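Local coordinates for putative immunoglobulin-blocking virulence protein (Mycoplasma mycoides subsp. capri, PDB 7ADK), which probably binds host immunoglobulins and blocks their action, helping the mycoplasma to evade the antibody response, at residues A141-P146 with N173-V178; P166-T171 with E595-L600. All blocks are in the same frame, centred on the assembly; numbering follows the deposited sequence.

Contact 1 of 2, residues A141-P146 with N173-V178; sequences AEIEGP and NKILSV
Glu144 and Lys174 exchange a pair of backbone hydrogen bonds, Glu144 N to Lys174 O at 3.0 Å and Lys174 N to Glu144 O at 2.9 Å, each donor lying in the plane of the carbonyl it meets. Farther along, Glu142 N gives to Ser177 O and Glu142 O takes Leu176 N, both at 2.9 Å but with the donors tilted from the carbonyl planes. The shift of one residue between the two pairs marks a beta bulge. Leu176 and Ser177 together face Glu142, and Leu176 (phi -83°, psi -38°) departs from extended geometry. Within the bulge, Ser177 OG gives a hydrogen bond to Leu176 O from above the carbonyl plane, a reach short enough for a serine. The strands run antiparallel, with 138-144 in the middle of a three-stranded sheet and 174-178 at one margin, across from 130-133.

Beside the backbone bonds, Glu144 has two roles. Its carboxylate forms a salt bridge to Arg128, while its CG lies 3.5 Å from CD1 of Leu176; the two side chains meet aslant, so the acidic residue offers its CG methylene to the leucine. The opposite face of the sheet is apolar. Ile143 and Ile175 run alongside each other in the same direction, Ile143 CD1 coming 3.5 Å from Ile175 CG1. With CG1 of Ile143 anti to its carbonyl carbon (chi1 -56°), CG2 is set toward Asn173, whose CB is 4.0 Å from it. On that face Ala141, small enough to sit close to its partner, meets CG2 of Val178 through its CB, and Ile132 of strand 130-133 packs against Ala141, Ile143 and Ile175.

Contact 2 of 2, residues P166-T171 with E595-L600; sequences PYQNHT and EPDKKL
Asp597 holds Asn169 and His170 by their backbones in a loop-to-loop junction where one carboxylate grips two successive N-H groups. The segment 166-171 belongs to the loop that runs from helix 153-157 to strand 174-178. Segment 595-600 is likewise in a loop, which follows helix 567-579 and leads to strand 608-610, the middle strand of a five-stranded parallel sheet.

The polar contacts centre on that carboxylate. Asn169 N reaches Asp597 OD1 and His170 N reaches Asp597 OD2, each at 2.9 Å and within 5° of straight. Both oxygens use their syn lone pairs, the arrangement a carboxylate offers when it faces two neighbouring donors. With CG lying beside its own backbone N (chi1 -53°), the Asp597 carboxylate is turned to these two N-H groups. OD1 also accepts from Asn582, whose carbonyl takes ND2 of Asn169, so one residue steadies both partners; the amide oxygen of Asn169 goes to Arg343 of helix 339-351. Gln168 reaches along its own loop, NE2 giving to His170 O at 3.0 Å, while its CG lies 3.6 Å from Asp597 OD1.

The apolar contacts fall to Pro596, a compact, rigid ring that lies against both Asn169 and His170. Its CB is 3.8 Å from Asn169 CB, the side chains crossing at about a right angle. The same ring forms a CH-pi contact with His170: NE2 of the histidine bonds to Leu594 O, which fixes the imidazole so that one face is turned to the proline, and Pro596 CD stands 3.8 Å from the ring centroid, 16° off its normal.

How the contacts relate
The two contacts lie about 16 Å apart, centre to centre, and are coupled by the chain itself: segment 166-171 of contact 2 is followed, after one residue, by segment 173-178 of contact 1. Contact 1 is the more peripheral, its centre about 27 Å from that of the chain against about 16 Å for contact 2. They also meet through space, for Pro146, just beyond strand 138-144, packs its CG 3.3 Å from His170 O. The three-stranded sheet near the start of the modelled chain is thus connected, through the 166-171 loop, to a loop more than 400 residues later in sequence.

Contact 1 of 2, residues A141-P146 with N173-V178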
loop_
_atom_site.group_PDB
_atom_site.type_symbol
_atom_site.label_atom_id
_atom_site.label_comp_id
_atom_site.label_asym_id
_atom_site.label_seq_id
_atom_site.Cartn_x
_atom_site.Cartn_y
_atom_site.Cartn_z
ATOM N N ALA A 141 28.052 34.937 -35.741
ATOM C CA ALA A 141 28.132 34.223 -34.467
ATOM C C ALA A 141 29.475 33.509 -34.237
ATOM O O ALA A 141 30.099 32.972 -35.156
ATOM C CB ALA A 141 26.982 33.224 -34.398
ATOM N N GLU A 142 29.900 33.458 -32.983
ATOM C CA GLU A 142 31.026 32.649 -32.531
ATOM C C GLU A 142 30.549 31.207 -32.292
ATOM O O GLU A 142 29.648 30.981 -31.493
ATOM C CB GLU A 142 31.661 33.285 -31.285
ATOM C CG GLU A 142 32.498 34.532 -31.631
ATOM C CD GLU A 142 31.690 35.784 -32.013
ATOM O OE1 GLU A 142 30.803 36.213 -31.249
ATOM O OE2 GLU A 142 31.950 36.370 -33.081
ATOM N N ILE A 143 31.136 30.237 -32.999
ATOM C CA ILE A 143 30.735 28.819 -33.011
ATOM C C ILE A 143 31.935 27.928 -32.682
ATOM O O ILE A 143 33.028 28.154 -33.204
ATOM C CB ILE A 143 30.136 28.417 -34.381
ATOM C CG1 ILE A 143 28.938 29.275 -34.833
ATOM C CG2 ILE A 143 29.758 26.930 -34.443
ATOM C CD1 ILE A 143 27.693 29.197 -33.959
ATOM N N GLU A 144 31.721 26.877 -31.891
ATOM C CA GLU A 144 32.742 25.894 -31.501
ATOM C C GLU A 144 32.284 24.456 -31.772
ATOM O O GLU A 144 31.098 24.145 -31.668
ATOM C CB GLU A 144 33.081 26.059 -30.014
ATOM C CG GLU A 144 33.635 27.442 -29.647
ATOM C CD GLU A 144 34.946 27.818 -30.353
ATOM O OE1 GLU A 144 35.134 29.004 -30.705
ATOM O OE2 GLU A 144 35.838 26.957 -30.514
ATOM N N GLY A 145 33.212 23.563 -32.108
ATOM C CA GLY A 145 32.954 22.123 -32.173
ATOM C C GLY A 145 32.866 21.494 -30.777
ATOM O O GLY A 145 33.564 21.951 -29.866
ATOM N N PRO A 146 32.058 20.441 -30.574
ATOM C CA PRO A 146 31.906 19.816 -29.266
ATOM C C PRO A 146 33.161 19.009 -28.881
ATOM O O PRO A 146 33.610 18.176 -29.676
ATOM C CB PRO A 146 30.666 18.936 -29.383
ATOM C CG PRO A 146 30.617 18.562 -30.858
ATOM C CD PRO A 146 31.228 19.767 -31.558
ATOM N N ASN A 173 27.515 21.259 -32.732
ATOM C CA ASN A 173 28.289 22.446 -32.368
ATOM C C ASN A 173 27.598 23.337 -31.320
ATOM O O ASN A 173 26.382 23.275 -31.125
ATOM C CB ASN A 173 28.600 23.217 -33.671
ATOM C CG ASN A 173 29.205 22.349 -34.761
ATOM O OD1 ASN A 173 28.510 21.630 -35.453
ATOM N ND2 ASN A 173 30.492 22.360 -34.950
ATOM N N LYS A 174 28.378 24.211 -30.674
ATOM C CA LYS A 174 27.939 25.177 -29.652
ATOM C C LYS A 174 27.957 26.609 -30.204
ATOM O O LYS A 174 28.862 26.963 -30.952
ATOM C CB LYS A 174 28.875 25.024 -28.438
ATOM C CG LYS A 174 28.428 25.704 -27.136
ATOM C CD LYS A 174 27.263 24.977 -26.445
ATOM C CE LYS A 174 27.056 25.533 -25.036
ATOM N NZ LYS A 174 26.062 24.770 -24.248
ATOM N N ILE A 175 26.982 27.439 -29.828
ATOM C CA ILE A 175 26.989 28.893 -30.070
ATOM C C ILE A 175 27.501 29.608 -28.812
ATOM O O ILE A 175 26.827 29.593 -27.784
ATOM C CB ILE A 175 25.573 29.397 -30.448
ATOM C CG1 ILE A 175 25.012 28.782 -31.750
ATOM C CG2 ILE A 175 25.576 30.924 -30.588
ATOM C CD1 ILE A 175 23.481 28.759 -31.803
ATOM N N LEU A 176 28.664 30.258 -28.877
ATOM C CA LEU A 176 29.200 31.014 -27.738
ATOM C C LEU A 176 28.620 32.423 -27.633
ATOM O O LEU A 176 28.394 32.923 -26.532
ATOM C CB LEU A 176 30.728 31.114 -27.811
ATOM C CG LEU A 176 31.515 29.804 -27.761
ATOM C CD1 LEU A 176 32.975 30.171 -27.503
ATOM C CD2 LEU A 176 31.064 28.848 -26.664
ATOM N N SER A 177 28.406 33.092 -28.764
ATOM C CA SER A 177 27.810 34.429 -28.842
ATOM C C SER A 177 27.215 34.717 -30.219
ATOM O O SER A 177 27.687 34.209 -31.230
ATOM C CB SER A 177 28.854 35.495 -28.530
ATOM O OG SER A 177 29.165 35.529 -27.166
ATOM N N VAL A 178 26.203 35.579 -30.264
ATOM C CA VAL A 178 25.493 36.023 -31.467
ATOM C C VAL A 178 25.441 37.546 -31.494
ATOM O O VAL A 178 25.046 38.169 -30.505
ATOM C CB VAL A 178 24.074 35.428 -31.478
ATOM C CG1 VAL A 178 23.243 35.916 -32.652
ATOM C CG2 VAL A 178 24.133 33.910 -31.559
#

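Contact 2 of 2, residues P166-T171 with E595-L600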
loop_
_atom_site.group_PDB
_atom_site.type_symbol
_atom_site.label_atom_id
_atom_site.label_comp_id
_atom_site.label_asym_id
_atom_site.label_seq_id
_atom_site.Cartn_x
_atom_site.Cartn_y
_atom_site.Cartn_z
ATOM N N PRO A 166 33.005 3.945 -28.925
ATOM C CA PRO A 166 32.875 4.997 -27.928
ATOM C C PRO A 166 31.649 5.872 -28.207
ATOM O O PRO A 166 31.544 6.525 -29.245
ATOM C CB PRO A 166 34.189 5.779 -27.991
ATOM C CG PRO A 166 34.656 5.571 -29.427
ATOM C CD PRO A 166 34.156 4.173 -29.775
ATOM N N TYR A 167 30.719 5.923 -27.260
ATOM C CA TYR A 167 29.542 6.791 -27.347
ATOM C C TYR A 167 29.928 8.282 -27.253
ATOM O O TYR A 167 30.882 8.622 -26.556
ATOM C CB TYR A 167 28.573 6.381 -26.238
ATOM C CG TYR A 167 27.200 7.024 -26.294
ATOM C CD1 TYR A 167 26.957 8.270 -25.686
ATOM C CD2 TYR A 167 26.150 6.343 -26.927
ATOM C CE1 TYR A 167 25.675 8.844 -25.741
ATOM C CE2 TYR A 167 24.866 6.911 -26.981
ATOM C CZ TYR A 167 24.624 8.162 -26.383
ATOM O OH TYR A 167 23.383 8.708 -26.426
ATOM N N GLN A 168 29.186 9.186 -27.904
ATOM C CA GLN A 168 29.275 10.626 -27.640
ATOM C C GLN A 168 27.907 11.315 -27.585
ATOM O O GLN A 168 27.030 11.072 -28.412
ATOM C CB GLN A 168 30.287 11.283 -28.582
ATOM C CG GLN A 168 30.261 12.810 -28.478
ATOM C CD GLN A 168 31.527 13.506 -28.919
ATOM O OE1 GLN A 168 32.615 12.976 -28.905
ATOM N NE2 GLN A 168 31.439 14.758 -29.242
ATOM N N ASN A 169 27.735 12.169 -26.575
ATOM C CA ASN A 169 26.492 12.837 -26.228
ATOM C C ASN A 169 26.289 14.144 -27.023
ATOM O O ASN A 169 25.281 14.277 -27.711
ATOM C CB ASN A 169 26.480 13.040 -24.703
ATOM C CG ASN A 169 25.073 13.025 -24.141
ATOM O OD1 ASN A 169 24.193 13.732 -24.586
ATOM N ND2 ASN A 169 24.785 12.183 -23.183
ATOM N N HIS A 170 27.236 15.089 -27.000
ATOM C CA HIS A 170 27.157 16.292 -27.840
ATOM C C HIS A 170 27.628 15.996 -29.263
ATOM O O HIS A 170 28.802 16.088 -29.611
ATOM C CB HIS A 170 27.863 17.501 -27.218
ATOM C CG HIS A 170 27.103 18.160 -26.092
ATOM N ND1 HIS A 170 25.783 17.898 -25.706
ATOM C CD2 HIS A 170 27.570 19.199 -25.347
ATOM C CE1 HIS A 170 25.508 18.758 -24.714
ATOM N NE2 HIS A 170 26.566 19.545 -24.478
ATOM N N THR A 171 26.659 15.635 -30.095
ATOM C CA THR A 171 26.782 15.396 -31.537
ATOM C C THR A 171 26.918 16.661 -32.382
ATOM O O THR A 171 27.351 16.561 -33.524
ATOM C CB THR A 171 25.541 14.652 -32.030
ATOM O OG1 THR A 171 24.398 15.331 -31.618
ATOM C CG2 THR A 171 25.439 13.252 -31.472
ATOM N N GLU A 595 28.076 19.695 -20.520
ATOM C CA GLU A 595 29.044 19.070 -21.441
ATOM C C GLU A 595 29.393 17.613 -21.051
ATOM O O GLU A 595 30.462 17.350 -20.500
ATOM C CB GLU A 595 30.277 19.983 -21.591
ATOM C CG GLU A 595 30.955 20.472 -20.302
ATOM C CD GLU A 595 31.720 21.788 -20.524
ATOM O OE1 GLU A 595 32.504 21.878 -21.479
ATOM O OE2 GLU A 595 31.573 22.733 -19.722
ATOM N N PRO A 596 28.499 16.635 -21.320
ATOM C CA PRO A 596 28.569 15.255 -20.799
ATOM C C PRO A 596 29.810 14.434 -21.125
ATOM O O PRO A 596 30.140 13.495 -20.410
ATOM C CB PRO A 596 27.342 14.527 -21.344
ATOM C CG PRO A 596 26.370 15.667 -21.585
ATOM C CD PRO A 596 27.244 16.826 -22.021
ATOM N N ASP A 597 30.477 14.776 -22.214
ATOM C CA ASP A 597 31.649 14.095 -22.744
ATOM C C ASP A 597 32.974 14.605 -22.151
ATOM O O ASP A 597 33.948 13.858 -22.094
ATOM C CB ASP A 597 31.626 14.273 -24.265
ATOM C CG ASP A 597 30.297 13.823 -24.875
ATOM O OD1 ASP A 597 30.022 12.605 -24.874
ATOM O OD2 ASP A 597 29.534 14.687 -25.352
ATOM N N LYS A 598 33.022 15.866 -21.708
ATOM C CA LYS A 598 34.211 16.508 -21.124
ATOM C C LYS A 598 34.179 16.454 -19.603
ATOM O O LYS A 598 34.977 15.755 -18.984
ATOM C CB LYS A 598 34.375 17.948 -21.651
ATOM C CG LYS A 598 35.639 18.638 -21.118
ATOM C CD LYS A 598 35.795 20.060 -21.649
ATOM C CE LYS A 598 37.034 20.747 -21.090
ATOM N NZ LYS A 598 37.223 22.095 -21.623
ATOM N N LYS A 599 33.261 17.207 -18.992
ATOM C CA LYS A 599 33.156 17.374 -17.536
ATOM C C LYS A 599 32.248 16.304 -16.945
ATOM O O LYS A 599 31.148 16.593 -16.489
ATOM C CB LYS A 599 32.675 18.791 -17.184
ATOM C CG LYS A 599 33.653 19.898 -17.569
ATOM C CD LYS A 599 33.131 21.240 -17.073
ATOM C CE LYS A 599 34.043 22.396 -17.472
ATOM N NZ LYS A 599 33.278 23.640 -17.674
ATOM N N LEU A 600 32.707 15.060 -16.916
ATOM C CA LEU A 600 31.977 13.915 -16.364
ATOM C C LEU A 600 31.441 14.197 -14.949
ATOM O O LEU A 600 30.335 13.776 -14.626
ATOM C CB LEU A 600 32.885 12.679 -16.379
ATOM C CG LEU A 600 32.932 11.903 -17.692
ATOM C CD1 LEU A 600 33.208 12.730 -18.925
ATOM C CD2 LEU A 600 34.026 10.869 -17.607
#